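Fimbrial subunit CupB6 (Pseudomonas aeruginosa, PDB 5CYL) forms the adhesive tip of a chaperone-usher pilus, and probably mediates attachment of the bacterium to surfaces during biofilm formation. Local coordinates at residues G134-A138 / G139-V143; Y186-I189 / G190-I194; E247-A250 / L251-P254; L273-S277 / G278-G282; R306-D310 / S311-P315. All blocks are in the same frame, centred on the assembly; numbering follows the deposited sequence.

Interaction 1: G134-A138 / G139-V143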
loop_
_atom_site.group_PDB
_atom_site.type_symbol
_atom_site.label_atom_id
_atom_site.label_comp_id
_atom_site.label_asym_id
_atom_site.label_seq_id
_atom_site.Cartn_x
_atom_site.Cartn_y
_atom_site.Cartn_z
ATOM N N GLY A 134 -7.975 3.562 4.219
ATOM C CA GLY A 134 -8.683 3.971 3.010
ATOM C C GLY A 134 -8.020 5.195 2.406
ATOM O O GLY A 134 -7.952 5.350 1.193
ATOM N N GLU A 135 -7.508 6.040 3.287
ATOM C CA GLU A 135 -6.818 7.287 2.931
ATOM C C GLU A 135 -5.500 7.060 2.178
ATOM O O GLU A 135 -5.008 7.955 1.517
ATOM C CB GLU A 135 -6.544 8.109 4.189
ATOM C CG GLU A 135 -7.089 9.532 4.138
ATOM C CD GLU A 135 -8.599 9.580 4.098
ATOM O OE1 GLU A 135 -9.235 9.475 5.164
ATOM O OE2 GLU A 135 -9.158 9.734 2.999
ATOM N N LEU A 136 -4.946 5.860 2.303
ATOM C CA LEU A 136 -3.662 5.522 1.709
ATOM C C LEU A 136 -3.641 5.602 0.170
ATOM O O LEU A 136 -4.679 5.306 -0.470
ATOM C CB LEU A 136 -3.215 4.136 2.169
ATOM C CG LEU A 136 -2.537 4.067 3.534
ATOM C CD1 LEU A 136 -2.318 2.602 3.942
ATOM C CD2 LEU A 136 -1.215 4.816 3.524
ATOM N N PRO A 137 -2.454 6.005 -0.430
ATOM C CA PRO A 137 -2.550 6.126 -1.895
ATOM C C PRO A 137 -2.608 4.805 -2.664
ATOM O O PRO A 137 -2.248 3.755 -2.133
ATOM C CB PRO A 137 -1.252 6.882 -2.282
ATOM C CG PRO A 137 -0.681 7.426 -1.034
ATOM C CD PRO A 137 -1.047 6.378 -0.031
ATOM N N ALA A 138 -3.057 4.885 -3.907
ATOM C CA ALA A 138 -3.101 3.724 -4.809
ATOM C C ALA A 138 -1.692 3.303 -5.234
ATOM O O ALA A 138 -0.786 4.113 -5.280
ATOM C CB ALA A 138 -3.953 4.033 -6.022
ATOM N N GLY A 139 -1.515 2.014 -5.509
ATOM C CA GLY A 139 -0.215 1.476 -5.878
ATOM C C GLY A 139 0.391 0.626 -4.769
ATOM O O GLY A 139 -0.256 0.377 -3.752
ATOM N N ASP A 140 1.628 0.172 -4.964
ATOM C CA ASP A 140 2.315 -0.684 -3.988
ATOM C C ASP A 140 2.650 -0.088 -2.615
ATOM O O ASP A 140 2.620 -0.793 -1.607
ATOM C CB ASP A 140 3.624 -1.215 -4.581
ATOM C CG ASP A 140 4.580 -0.104 -4.968
ATOM O OD1 ASP A 140 4.235 1.078 -4.760
ATOM O OD2 ASP A 140 5.676 -0.414 -5.480
ATOM N N LEU A 141 3.006 1.191 -2.577
ATOM C CA LEU A 141 3.314 1.872 -1.319
ATOM C C LEU A 141 4.727 1.656 -0.752
ATOM O O LEU A 141 4.988 2.001 0.401
ATOM C CB LEU A 141 2.270 1.494 -0.264
ATOM C CG LEU A 141 0.816 1.837 -0.595
ATOM C CD1 LEU A 141 -0.116 1.333 0.496
ATOM C CD2 LEU A 141 0.651 3.335 -0.798
ATOM N N LYS A 142 5.630 1.088 -1.547
ATOM C CA LYS A 142 7.000 0.830 -1.084
ATOM C C LYS A 142 7.610 2.121 -0.569
ATOM O O LYS A 142 7.467 3.155 -1.167
ATOM C CB LYS A 142 7.870 0.247 -2.194
ATOM C CG LYS A 142 7.646 -1.239 -2.401
ATOM C CD LYS A 142 8.618 -1.889 -3.370
ATOM C CE LYS A 142 8.165 -1.694 -4.801
ATOM N NZ LYS A 142 9.007 -2.407 -5.795
ATOM N N VAL A 143 8.302 2.038 0.557
ATOM C CA VAL A 143 8.954 3.202 1.148
ATOM C C VAL A 143 10.420 3.134 0.799
ATOM O O VAL A 143 11.091 2.143 1.074
ATOM C CB VAL A 143 8.767 3.241 2.678
ATOM C CG1 VAL A 143 9.663 4.288 3.313
ATOM C CG2 VAL A 143 7.313 3.502 3.025
#

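Interaction 2: Y186-I189 / G190-I194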
loop_
_atom_site.group_PDB
_atom_site.type_symbol
_atom_site.label_atom_id
_atom_site.label_comp_id
_atom_site.label_asym_id
_atom_site.label_seq_id
_atom_site.Cartn_x
_atom_site.Cartn_y
_atom_site.Cartn_z
ATOM N N TYR A 186 27.539 12.384 11.654
ATOM C CA TYR A 186 27.261 11.506 10.525
ATOM C C TYR A 186 25.862 11.797 10.027
ATOM O O TYR A 186 24.889 11.501 10.723
ATOM C CB TYR A 186 27.305 10.084 11.020
ATOM C CG TYR A 186 27.022 9.014 10.013
ATOM C CD1 TYR A 186 27.294 9.191 8.664
ATOM C CD2 TYR A 186 26.573 7.767 10.433
ATOM C CE1 TYR A 186 27.101 8.150 7.755
ATOM C CE2 TYR A 186 26.361 6.731 9.543
ATOM C CZ TYR A 186 26.642 6.917 8.216
ATOM O OH TYR A 186 26.419 5.877 7.349
ATOM N N SER A 187 25.757 12.391 8.848
ATOM C CA SER A 187 24.463 12.852 8.344
ATOM C C SER A 187 23.951 11.985 7.206
ATOM O O SER A 187 24.663 11.711 6.259
ATOM C CB SER A 187 24.541 14.305 7.915
ATOM O OG SER A 187 25.073 15.090 8.958
ATOM N N LEU A 188 22.708 11.553 7.326
ATOM C CA LEU A 188 22.067 10.725 6.303
ATOM C C LEU A 188 20.890 11.479 5.697
ATOM O O LEU A 188 20.050 12.007 6.404
ATOM C CB LEU A 188 21.598 9.392 6.890
ATOM C CG LEU A 188 22.683 8.450 7.404
ATOM C CD1 LEU A 188 22.085 7.424 8.341
ATOM C CD2 LEU A 188 23.353 7.746 6.245
ATOM N N ILE A 189 20.854 11.523 4.372
ATOM C CA ILE A 189 19.806 12.239 3.655
ATOM C C ILE A 189 19.012 11.328 2.732
ATOM O O ILE A 189 19.578 10.481 2.046
ATOM C CB ILE A 189 20.384 13.408 2.841
ATOM C CG1 ILE A 189 21.594 14.007 3.545
ATOM C CG2 ILE A 189 19.331 14.489 2.632
ATOM C CD1 ILE A 189 22.187 15.224 2.876
ATOM N N GLY A 190 17.703 11.519 2.721
ATOM C CA GLY A 190 16.824 10.785 1.814
ATOM C C GLY A 190 16.847 9.280 1.988
ATOM O O GLY A 190 16.607 8.789 3.110
ATOM N N PRO A 191 17.119 8.530 0.839
ATOM C CA PRO A 191 17.034 7.076 1.073
ATOM C C PRO A 191 18.057 6.546 2.069
ATOM O O PRO A 191 17.835 5.507 2.661
ATOM C CB PRO A 191 17.286 6.470 -0.323
ATOM C CG PRO A 191 18.091 7.493 -1.031
ATOM C CD PRO A 191 17.455 8.777 -0.611
ATOM N N ALA A 192 19.160 7.265 2.232
ATOM C CA ALA A 192 20.224 6.848 3.147
ATOM C C ALA A 192 19.738 6.732 4.596
ATOM O O ALA A 192 20.120 5.808 5.301
ATOM C CB ALA A 192 21.405 7.801 3.071
ATOM N N SER A 193 18.876 7.660 5.022
ATOM C CA SER A 193 18.316 7.623 6.374
ATOM C C SER A 193 17.475 6.354 6.521
ATOM O O SER A 193 17.561 5.648 7.525
ATOM C CB SER A 193 17.459 8.862 6.639
ATOM O OG SER A 193 16.387 8.947 5.717
ATOM N N ILE A 194 16.679 6.070 5.494
ATOM C CA ILE A 194 15.863 4.854 5.421
ATOM C C ILE A 194 16.723 3.591 5.303
ATOM O O ILE A 194 16.390 2.546 5.870
ATOM C CB ILE A 194 14.859 4.925 4.254
ATOM C CG1 ILE A 194 13.819 6.019 4.528
ATOM C CG2 ILE A 194 14.168 3.586 4.031
ATOM C CD1 ILE A 194 12.809 5.648 5.600
#

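Interaction 3: E247-A250 / L251-P254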
loop_
_atom_site.group_PDB
_atom_site.type_symbol
_atom_site.label_atom_id
_atom_site.label_comp_id
_atom_site.label_asym_id
_atom_site.label_seq_id
_atom_site.Cartn_x
_atom_site.Cartn_y
_atom_site.Cartn_z
ATOM N N GLU A 247 -8.985 -14.321 -2.550
ATOM C CA GLU A 247 -7.594 -14.159 -2.124
ATOM C C GLU A 247 -7.106 -12.716 -2.335
ATOM O O GLU A 247 -5.965 -12.477 -2.665
ATOM C CB GLU A 247 -6.684 -15.153 -2.846
ATOM C CG GLU A 247 -6.963 -16.597 -2.498
ATOM C CD GLU A 247 -5.986 -17.566 -3.134
ATOM O OE1 GLU A 247 -5.007 -17.128 -3.782
ATOM O OE2 GLU A 247 -6.213 -18.785 -2.997
ATOM N N CYS A 248 -8.003 -11.779 -2.113
ATOM C CA CYS A 248 -7.712 -10.362 -2.252
ATOM C C CYS A 248 -6.837 -9.862 -1.131
ATOM O O CYS A 248 -7.059 -10.176 0.029
ATOM C CB CYS A 248 -9.018 -9.574 -2.181
ATOM S SG CYS A 248 -10.044 -9.804 -3.650
ATOM N N ALA A 249 -5.879 -9.015 -1.469
ATOM C CA ALA A 249 -5.076 -8.288 -0.450
ATOM C C ALA A 249 -5.965 -7.371 0.364
ATOM O O ALA A 249 -6.938 -6.872 -0.177
ATOM C CB ALA A 249 -3.975 -7.476 -1.127
ATOM N N ALA A 250 -5.639 -7.121 1.632
ATOM C CA ALA A 250 -6.579 -6.375 2.504
ATOM C C ALA A 250 -7.072 -5.065 1.895
ATOM O O ALA A 250 -8.232 -4.727 2.030
ATOM C CB ALA A 250 -5.990 -6.134 3.883
ATOM N N LEU A 251 -6.169 -4.348 1.241
ATOM C CA LEU A 251 -6.420 -3.003 0.711
ATOM C C LEU A 251 -6.726 -2.961 -0.777
ATOM O O LEU A 251 -6.827 -1.889 -1.351
ATOM C CB LEU A 251 -5.188 -2.146 0.957
ATOM C CG LEU A 251 -5.266 -1.154 2.093
ATOM C CD1 LEU A 251 -5.966 -1.700 3.310
ATOM C CD2 LEU A 251 -3.846 -0.731 2.425
ATOM N N ALA A 252 -6.858 -4.134 -1.385
ATOM C CA ALA A 252 -7.283 -4.239 -2.798
ATOM C C ALA A 252 -8.690 -3.628 -2.956
ATOM O O ALA A 252 -9.580 -3.851 -2.111
ATOM C CB ALA A 252 -7.241 -5.688 -3.282
ATOM N N LYS A 253 -8.876 -2.862 -4.023
ATOM C CA LYS A 253 -10.158 -2.265 -4.323
ATOM C C LYS A 253 -10.353 -2.424 -5.800
ATOM O O LYS A 253 -10.164 -1.427 -6.511
ATOM C CB LYS A 253 -10.187 -0.784 -3.922
ATOM C CG LYS A 253 -10.258 -0.571 -2.407
ATOM C CD LYS A 253 -11.115 0.646 -2.053
ATOM C CE LYS A 253 -10.605 1.875 -2.810
ATOM N NZ LYS A 253 -11.345 3.136 -2.505
ATOM N N PRO A 254 -10.728 -3.655 -6.286
ATOM C CA PRO A 254 -10.747 -3.770 -7.737
ATOM C C PRO A 254 -12.002 -3.257 -8.404
ATOM O O PRO A 254 -13.019 -3.015 -7.760
ATOM C CB PRO A 254 -10.662 -5.283 -7.996
ATOM C CG PRO A 254 -10.820 -5.939 -6.674
ATOM C CD PRO A 254 -11.268 -4.902 -5.708
#

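Interaction 4: L273-S277 / G278-G282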
loop_
_atom_site.group_PDB
_atom_site.type_symbol
_atom_site.label_atom_id
_atom_site.label_comp_id
_atom_site.label_asym_id
_atom_site.label_seq_id
_atom_site.Cartn_x
_atom_site.Cartn_y
_atom_site.Cartn_z
ATOM N N LEU A 273 -27.530 -5.134 -23.876
ATOM C CA LEU A 273 -26.632 -6.110 -24.472
ATOM C C LEU A 273 -27.287 -6.784 -25.691
ATOM O O LEU A 273 -28.449 -7.175 -25.660
ATOM C CB LEU A 273 -26.289 -7.139 -23.431
ATOM C CG LEU A 273 -25.225 -8.172 -23.748
ATOM C CD1 LEU A 273 -23.929 -7.540 -24.154
ATOM C CD2 LEU A 273 -25.018 -9.066 -22.544
ATOM N N SER A 274 -26.516 -6.959 -26.748
ATOM C CA SER A 274 -27.050 -7.445 -28.019
ATOM C C SER A 274 -27.241 -8.951 -27.978
ATOM O O SER A 274 -26.513 -9.632 -27.280
ATOM C CB SER A 274 -26.063 -7.079 -29.139
ATOM O OG SER A 274 -25.443 -8.214 -29.763
ATOM N N LEU A 275 -28.171 -9.470 -28.771
ATOM C CA LEU A 275 -28.278 -10.930 -28.961
ATOM C C LEU A 275 -27.389 -11.358 -30.141
ATOM O O LEU A 275 -27.217 -10.574 -31.078
ATOM C CB LEU A 275 -29.717 -11.369 -29.192
ATOM C CG LEU A 275 -30.770 -11.118 -28.114
ATOM C CD1 LEU A 275 -32.092 -11.673 -28.607
ATOM C CD2 LEU A 275 -30.442 -11.688 -26.729
ATOM N N LYS A 276 -26.791 -12.556 -30.074
ATOM C CA LYS A 276 -26.049 -13.125 -31.210
ATOM C C LYS A 276 -27.029 -13.229 -32.382
ATOM O O LYS A 276 -28.191 -13.622 -32.200
ATOM C CB LYS A 276 -25.462 -14.496 -30.879
ATOM C CG LYS A 276 -24.449 -14.941 -31.926
ATOM C CD LYS A 276 -23.628 -16.163 -31.530
ATOM C CE LYS A 276 -22.354 -16.214 -32.394
ATOM N NZ LYS A 276 -21.155 -16.957 -31.883
ATOM N N SER A 277 -26.595 -12.890 -33.593
ATOM C CA SER A 277 -27.574 -12.768 -34.686
ATOM C C SER A 277 -27.969 -14.122 -35.307
ATOM O O SER A 277 -27.292 -15.119 -35.090
ATOM C CB SER A 277 -27.056 -11.833 -35.764
ATOM O OG SER A 277 -26.003 -12.464 -36.467
ATOM N N GLY A 278 -29.089 -14.144 -36.014
ATOM C CA GLY A 278 -29.624 -15.368 -36.568
ATOM C C GLY A 278 -30.542 -16.109 -35.622
ATOM O O GLY A 278 -30.706 -17.307 -35.742
ATOM N N GLY A 279 -31.141 -15.399 -34.678
ATOM C CA GLY A 279 -32.034 -16.005 -33.713
ATOM C C GLY A 279 -33.255 -15.152 -33.515
ATOM O O GLY A 279 -33.947 -14.865 -34.467
ATOM N N ALA A 280 -33.507 -14.745 -32.277
ATOM C CA ALA A 280 -34.629 -13.879 -31.954
ATOM C C ALA A 280 -34.339 -12.480 -32.402
ATOM O O ALA A 280 -33.202 -12.075 -32.478
ATOM C CB ALA A 280 -34.913 -13.898 -30.467
ATOM N N ALA A 281 -35.382 -11.737 -32.713
ATOM C CA ALA A 281 -35.219 -10.337 -33.108
ATOM C C ALA A 281 -36.044 -9.373 -32.247
ATOM O O ALA A 281 -37.110 -9.712 -31.757
ATOM C CB ALA A 281 -35.533 -10.156 -34.583
ATOM N N GLY A 282 -35.501 -8.170 -32.067
ATOM C CA GLY A 282 -36.164 -7.073 -31.332
ATOM C C GLY A 282 -36.065 -7.192 -29.822
ATOM O O GLY A 282 -36.890 -6.640 -29.096
#

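Interaction 5: R306-D310 / S311-P315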
loop_
_atom_site.group_PDB
_atom_site.type_symbol
_atom_site.label_atom_id
_atom_site.label_comp_id
_atom_site.label_asym_id
_atom_site.label_seq_id
_atom_site.Cartn_x
_atom_site.Cartn_y
_atom_site.Cartn_z
ATOM N N ARG A 306 -17.667 -4.703 -4.414
ATOM C CA ARG A 306 -17.844 -4.784 -2.988
ATOM C C ARG A 306 -16.734 -5.674 -2.368
ATOM O O ARG A 306 -16.322 -6.686 -2.985
ATOM C CB ARG A 306 -19.209 -5.328 -2.680
ATOM C CG ARG A 306 -19.352 -5.783 -1.240
ATOM C CD ARG A 306 -20.756 -6.269 -0.950
ATOM N NE ARG A 306 -21.131 -7.376 -1.821
ATOM C CZ ARG A 306 -22.368 -7.842 -1.927
ATOM N NH1 ARG A 306 -22.604 -8.851 -2.730
ATOM N NH2 ARG A 306 -23.376 -7.285 -1.267
ATOM N N ARG A 307 -16.245 -5.282 -1.191
ATOM C CA ARG A 307 -15.230 -6.069 -0.501
ATOM C C ARG A 307 -15.826 -6.759 0.691
ATOM O O ARG A 307 -16.404 -6.106 1.544
ATOM C CB ARG A 307 -14.061 -5.226 -0.084
ATOM C CG ARG A 307 -13.167 -4.817 -1.243
ATOM C CD ARG A 307 -12.347 -5.953 -1.877
ATOM N NE ARG A 307 -12.081 -7.043 -0.935
ATOM C CZ ARG A 307 -10.994 -7.196 -0.191
ATOM N NH1 ARG A 307 -10.022 -6.309 -0.272
ATOM N NH2 ARG A 307 -10.850 -8.240 0.634
ATOM N N VAL A 308 -15.751 -8.085 0.738
ATOM C CA VAL A 308 -16.225 -8.854 1.898
ATOM C C VAL A 308 -15.194 -9.932 2.243
ATOM O O VAL A 308 -14.837 -10.742 1.391
ATOM C CB VAL A 308 -17.575 -9.527 1.650
ATOM C CG1 VAL A 308 -18.343 -9.553 2.951
ATOM C CG2 VAL A 308 -18.383 -8.813 0.590
ATOM N N GLY A 309 -14.664 -9.919 3.471
ATOM C CA GLY A 309 -13.551 -10.809 3.833
ATOM C C GLY A 309 -12.393 -10.696 2.852
ATOM O O GLY A 309 -11.991 -9.620 2.514
ATOM N N ASP A 310 -11.933 -11.830 2.355
ATOM C CA ASP A 310 -10.834 -11.893 1.413
ATOM C C ASP A 310 -11.241 -11.839 -0.053
ATOM O O ASP A 310 -10.392 -11.945 -0.927
ATOM C CB ASP A 310 -10.031 -13.181 1.663
ATOM C CG ASP A 310 -9.307 -13.162 2.983
ATOM O OD1 ASP A 310 -9.147 -12.050 3.558
ATOM O OD2 ASP A 310 -8.928 -14.261 3.445
ATOM N N SER A 311 -12.532 -11.689 -0.317
ATOM C CA SER A 311 -13.025 -11.671 -1.694
ATOM C C SER A 311 -13.777 -10.390 -2.080
ATOM O O SER A 311 -14.357 -9.716 -1.261
ATOM C CB SER A 311 -13.856 -12.915 -2.009
ATOM O OG SER A 311 -14.826 -13.047 -1.030
ATOM N N ALA A 312 -13.738 -10.067 -3.361
ATOM C CA ALA A 312 -14.450 -8.947 -3.920
ATOM C C ALA A 312 -15.447 -9.468 -4.951
ATOM O O ALA A 312 -15.126 -10.272 -5.791
ATOM C CB ALA A 312 -13.471 -7.992 -4.558
ATOM N N ASP A 313 -16.672 -8.972 -4.896
ATOM C CA ASP A 313 -17.701 -9.424 -5.830
ATOM C C ASP A 313 -18.585 -8.296 -6.360
ATOM O O ASP A 313 -18.732 -7.258 -5.732
ATOM C CB ASP A 313 -18.580 -10.501 -5.190
ATOM C CG ASP A 313 -19.600 -9.924 -4.253
ATOM O OD1 ASP A 313 -19.197 -9.264 -3.258
ATOM O OD2 ASP A 313 -20.805 -10.117 -4.515
ATOM N N LEU A 314 -19.165 -8.517 -7.528
ATOM C CA LEU A 314 -20.231 -7.658 -8.010
ATOM C C LEU A 314 -21.513 -8.475 -8.132
ATOM O O LEU A 314 -21.567 -9.431 -8.910
ATOM C CB LEU A 314 -19.871 -7.039 -9.363
ATOM C CG LEU A 314 -20.828 -5.963 -9.861
ATOM C CD1 LEU A 314 -20.858 -4.789 -8.919
ATOM C CD2 LEU A 314 -20.440 -5.513 -11.261
ATOM N N PRO A 315 -22.537 -8.120 -7.363
ATOM C CA PRO A 315 -23.821 -8.805 -7.483
ATOM C C PRO A 315 -24.571 -8.357 -8.740
ATOM O O PRO A 315 -24.636 -7.165 -9.023
ATOM C CB PRO A 315 -24.567 -8.409 -6.216
ATOM C CG PRO A 315 -23.907 -7.129 -5.759
ATOM C CD PRO A 315 -22.454 -7.311 -6.141
#

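Interaction 1: G134-A138 / G139-V143
Pro137 and Leu141 meet in a local apolar contact round a bend, in the long loop between strand 118-129 and strand 151-160, close to the centre of the elongated chain. The leucine reaches back across the bend with one branch: CD2 lies 3.6 Å from Pro137 CD, and the two side chains cross at a slant rather than lying along each other. The same methyl also lies near the carbonyl oxygen of Pro137. Its sister methyl serves another neighbour, more loosely, with Leu141 CD1 4.3 Å from Leu136 CD1. Leu141 CG stays on the side of its own backbone N (chi1 -59°), which swings both methyls back over the preceding residues. The bend itself is an irregular loop without a repeating backbone pattern, and it turns at Gly139, whose positive phi of 108° is one that glycine readily adopts. From outside, the ammonium group of Lys207 hydrogen-bonds Gly139 O and, weakly, Pro137 O, while Asp140 shares a backbone bond with Ile205, both partners lying in the segment that leads to strand 215-225. Leu136 also packs on Leu26 of another loop.

Interaction 2: Y186-I189 / G190-I194
A strand-to-helix junction, with Gly190 as the N-cap of the short helix 191-194, brings Leu188 at the end of strand 185-189 against Ala192 and Ser193. Leu188 points its CB at the helix and touches it at two levels. Near the backbone, Leu188 CB is 3.7 Å from Ser193 N; further out, Leu188 CD2 is 3.7 Å from Ala192 CB, so one methyl lies against another. A chi1 of -65° turns the leucine CG away from its carbonyl carbon, a setting that keeps the branch alongside the first turn. Leu188 also belongs to the sheet, its backbone bonded to Leu152 of strand 151-160, and its side chain touches the same residue.

Polar bonds close the junction. Ala192 N donates to Ile189 O over 3.2 Å. One step on, Ser193 turns its hydroxyl back along the helix: OG donates to Gly190 O at 2.6 Å, within the carbonyl plane, and Ser193 N makes a weak bond of 3.2 Å to Gly190 O as well.

Gly190 O thus takes a short bond from the hydroxyl and a weak one from the backbone of Ser193, an arrangement that satisfies the buried hydroxyl within the turn and ties it to the cap residue.

Interaction 3: E247-A250 / L251-P254
Ala249 and Ala252 are the first and last residues of a type I beta turn, their CB methyls 4.3 Å apart, in the loop that joins strand 239-245 to strand 255-260 of the C-terminal sheet. The turn is closed by its backbone: Ala252 N donates to Ala249 O at 3.0 Å and 158°. Ala252 CB lies 3.3 Å from the same acceptor, Ala249 O.

Cys248 adds its beta carbon to the methyl of Ala252, with Cys248 CB 4.4 Å from Ala252 CB. Its SG leads off to Cys209, with which it forms a disulfide, so the residue just before the turn is tied covalently to the segment that precedes strand 215-225. At the corner, Leu251 behaves differently. Its CB leaves the turn, but the CD1 branch folds back to 3.8 Å from Ala250 C. The torsions account for this: chi1 of -103° lies off a staggered position and, together with chi2 of 40°, returns CD1 to the peptide before it, although at this resolution the exact values deserve caution. Elsewhere the side chain packs on Leu26 and Lys207.

Arg307, on strand 299-308, places NH1 beside the carbonyls of the turn, hydrogen-bonding Ala252 O and, weakly, Ala249 O and Ala250 O. One cationic nitrogen thus addresses three carbonyl oxygens. Ala249 O in particular serves both the internal turn bond and this weaker outside donor, and the positive charge would be expected to polarise these carbonyls.

Interaction 4: L273-S277 / G278-G282
Leu275 leans across the mouth of a surface loop onto Ala280, where the chain leads into strand 283-289 of the C-terminal sheet, in what is probably the immunoglobulin-like pilin fold of fimbrial proteins. Leu275 points its CB toward the returning limb. Of its two methyls CD1 alone makes the crossing, its tip coming to 4.0 Å from Ala280 CB, against the flank of that methyl. Ala280 does not return the aim: its CB leaves the chain across the line between the limbs, and Leu275 CD1 is equally 4.0 Å from Ala280 O. Beyond this pair the leucine packs on Phe283 and Ile285, and the alanine on Ile360, which joins the two partly exposed residues to strands 283-289 and 352-361.

Both limbs are also held from outside by backbone bonds to strand 332-343, Lys276 to Asp335 and Ala280 to Val333. At the bend the side chains turn outward. Lys276 runs almost fully extended, its end leading away from the other limb, and Ser277 likewise directs its CB away from the returning chain. Gly278 takes up a positive phi of 88°, a value that glycine adopts with ease. The bend is wide rather than a closed tight turn: Lys276 O remains 4.2 Å from Gly279 N, while Ser277 C is 3.5 Å from that nitrogen.

Interaction 5: R306-D310 / S311-P315
Arg306 reaches across to Asp313 of the neighbouring strand and can be followed atom by atom. Its CB sits 3.6 Å from Asp313 O, beside the backbone pairing in which Arg306 N and Asp313 N each donate to the other's carbonyl oxygen. The chain then runs extended through CG, 4.0 Å from Asp313 OD1; a turn about the CG-CD bond (chi3 59°) leaves CD 4.1 Å from Asp313 OD1 and brings the guanidinium round to the carboxylate. There it binds side-on with two nitrogens: NE donates to OD1 of Asp313 at 3.1 Å, and NH1 to Asp313 OD2 at 2.8 Å and 166°, using the syn lone pair. The two flat groups are nearly coplanar, 19° apart. Pro315 lies over one guanidinium face, its CG 3.7 Å from Arg306 NH1. Because the carboxylate of Asp242 approaches Asp313 OD2, the arginine probably offsets a repulsion there.

On the other face of the ribbon, Arg307 CD packs on Ala312 CB at 3.6 Å. Toward the end, Val308 and Ser311 exchange two backbone bonds, and Ser311 OG adds a weak one to Val308 O. Gly309 supplies the positive phi expected at the first corner of a type II' turn, which closes this two-residue antiparallel beta hairpin.

How the interactions relate
The five contacts follow one another along the chain; none nests within or crosses another. Interaction 1 bends the loop between strands 118-129 and 151-160, and interaction 2 turns the end of strand 185-189 into a short helix; they touch through Val143 and Ile194. The chain then passes to the C-terminal sheet. Interaction 3 closes the turn before strand 255-260 and meets interaction 1 across the middle of the molecule, Leu136 against Leu251. Interaction 4 bends a distant loop, its centre about 37 Å from that of interaction 3. Interaction 5, the hairpin 306-315, returns to interaction 3, where the backbones of Asp310 and Cys248 are probably hydrogen-bonded.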